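Local atomic coordinates of Pap fimbrial major pilin protein (Escherichia coli, PDB entry 2UY6), a protein that polymerises into the thick, right-handed helical rod of P pili, which enable Escherichia coli to colonise the epithelium of specific host organs. Residues L93-G98 and F152-N157. The protein carries 2 engineered substitutions. Residues are numbered along the deposited sequence; the frame is centred on the assembly and turned at random.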
loop_
_atom_site.group_PDB
_atom_site.type_symbol
_atom_site.label_atom_id
_atom_site.label_comp_id
_atom_site.label_asym_id
_atom_site.label_seq_id
_atom_site.Cartn_x
_atom_site.Cartn_y
_atom_site.Cartn_z
ATOM N N LEU B 93 -10.335 18.587 22.773
ATOM C CA LEU B 93 -11.099 18.573 21.537
ATOM C C LEU B 93 -12.474 19.215 21.748
ATOM O O LEU B 93 -13.347 18.625 22.390
ATOM C CB LEU B 93 -11.267 17.131 21.049
ATOM C CG LEU B 93 -12.077 16.969 19.764
ATOM C CD1 LEU B 93 -11.308 17.590 18.611
ATOM C CD2 LEU B 93 -12.351 15.505 19.510
ATOM N N ASP B 94 -12.663 20.418 21.205
ATOM C CA ASP B 94 -13.929 21.126 21.344
ATOM C C ASP B 94 -15.066 20.286 20.756
ATOM O O ASP B 94 -14.853 19.523 19.810
ATOM C CB ASP B 94 -13.855 22.485 20.644
ATOM C CG ASP B 94 -14.767 23.530 21.292
ATOM O OD1 ASP B 94 -15.945 23.213 21.559
ATOM O OD2 ASP B 94 -14.302 24.668 21.526
ATOM N N THR B 95 -16.269 20.431 21.309
ATOM C CA THR B 95 -17.423 19.662 20.851
ATOM C C THR B 95 -18.557 20.473 20.243
ATOM O O THR B 95 -18.563 21.699 20.292
ATOM C CB THR B 95 -18.030 18.861 22.001
ATOM O OG1 THR B 95 -18.301 19.748 23.093
ATOM C CG2 THR B 95 -17.085 17.757 22.447
ATOM N N ASN B 96 -19.526 19.760 19.677
ATOM C CA ASN B 96 -20.697 20.378 19.066
ATOM C C ASN B 96 -21.906 20.235 19.975
ATOM O O ASN B 96 -22.078 19.207 20.639
ATOM C CB ASN B 96 -21.029 19.721 17.725
ATOM C CG ASN B 96 -19.922 19.880 16.705
ATOM O OD1 ASN B 96 -19.476 21.000 16.420
ATOM N ND2 ASN B 96 -19.471 18.759 16.142
ATOM N N GLY B 97 -22.748 21.266 19.987
ATOM C CA GLY B 97 -23.941 21.242 20.811
ATOM C C GLY B 97 -23.992 22.367 21.828
ATOM O O GLY B 97 -24.957 22.484 22.577
ATOM N N GLY B 98 -22.947 23.190 21.862
ATOM C CA GLY B 98 -22.902 24.298 22.800
ATOM C C GLY B 98 -23.118 23.912 24.255
ATOM O O GLY B 98 -23.642 24.702 25.043
ATOM N N PHE B 152 -24.054 16.391 22.918
ATOM C CA PHE B 152 -22.859 16.912 22.262
ATOM C C PHE B 152 -22.330 15.846 21.306
ATOM O O PHE B 152 -22.788 14.697 21.323
ATOM C CB PHE B 152 -21.786 17.250 23.305
ATOM C CG PHE B 152 -21.261 16.050 24.045
ATOM C CD1 PHE B 152 -20.264 15.254 23.493
ATOM C CD2 PHE B 152 -21.787 15.697 25.279
ATOM C CE1 PHE B 152 -19.798 14.120 24.165
ATOM C CE2 PHE B 152 -21.330 14.569 25.956
ATOM C CZ PHE B 152 -20.335 13.779 25.399
ATOM N N SER B 153 -21.369 16.233 20.473
ATOM C CA SER B 153 -20.761 15.310 19.524
ATOM C C SER B 153 -19.459 15.916 19.050
ATOM O O SER B 153 -19.188 17.091 19.301
ATOM C CB SER B 153 -21.683 15.075 18.321
ATOM O OG SER B 153 -21.859 16.266 17.574
ATOM N N ALA B 154 -18.651 15.112 18.372
ATOM C CA ALA B 154 -17.380 15.586 17.841
ATOM C C ALA B 154 -16.791 14.584 16.863
ATOM O O ALA B 154 -17.141 13.397 16.874
ATOM C CB ALA B 154 -16.391 15.846 18.978
ATOM N N VAL B 155 -15.902 15.080 16.013
ATOM C CA VAL B 155 -15.216 14.248 15.027
ATOM C C VAL B 155 -13.746 14.608 15.056
ATOM O O VAL B 155 -13.387 15.782 15.030
ATOM C CB VAL B 155 -15.718 14.490 13.583
ATOM C CG1 VAL B 155 -14.876 13.662 12.597
ATOM C CG2 VAL B 155 -17.184 14.117 13.467
ATOM N N ALA B 156 -12.893 13.600 15.116
ATOM C CA ALA B 156 -11.463 13.845 15.129
ATOM C C ALA B 156 -10.848 13.163 13.910
ATOM O O ALA B 156 -11.243 12.051 13.557
ATOM C CB ALA B 156 -10.858 13.297 16.414
ATOM N N ASN B 157 -9.902 13.826 13.251
ATOM C CA ASN B 157 -9.253 13.216 12.088
ATOM C C ASN B 157 -7.994 12.481 12.490
ATOM O O ASN B 157 -7.065 13.086 13.028
ATOM C CB ASN B 157 -8.882 14.254 11.027
ATOM C CG ASN B 157 -10.078 14.733 10.243
ATOM O OD1 ASN B 157 -10.877 13.929 9.742
ATOM N ND2 ASN B 157 -10.215 16.051 10.126
#
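Phe152 meets Thr95 through one corner of its ring: the ring atom CD1 is approached obliquely by Thr95 CG2 at 4.2 Å. With chi1 at 65°, the ring carbon CG lies between the backbone N and the carbonyl carbon, and the ring leads away from 93-98 to pack against Leu101 and Thr99. The other flat group, the Asn96 amide, belongs to the side of the pairing that carries Ser153. Its ND2 lies 3.7 Å from Ser153 OG, a loose polar approach rather than a bond, while Asn96 CB packs beside the same hydroxyl.

Between these two sides runs the backbone link, a worked example of how a loop can be tied to a strand by a single antiparallel bridge. Asn96 and Ser153 form the hydrogen-bonded pair. Asn96 N donates to Ser153 O over 2.7 Å, nearly straight at 167°, with the donor in the plane of the Ser153 carbonyl. The return bond, Ser153 N to Asn96 O at 3.1 Å, is weak and bent to 135°. That same carbonyl oxygen also receives a CA-H...O contact from Phe152 CA.

Further along, the contact becomes apolar. Thr95 CG2 rests on Ala154 CB at 4.0 Å, and Leu93 CD2 lies 4.1 Å from Ala154 CB and the same distance from Ala156 CB. Thr95 OG1 instead bonds to Leu101 O.

In the fold, the short, weakly bonded strand 93-94 is outermost within this chain, beside 101-106, whose Ile103 packs on Leu93, Thr95 and Ala154; Phe114 touches Leu93 and Ala156. Strand 153-162 pairs antiparallel with 77-86, while residues 153-157 form a parallel ladder with a strand of another protein's chain, consistent with the donor-strand complementation by which a periplasmic chaperone completes the incomplete immunoglobulin-like fold of a pilin.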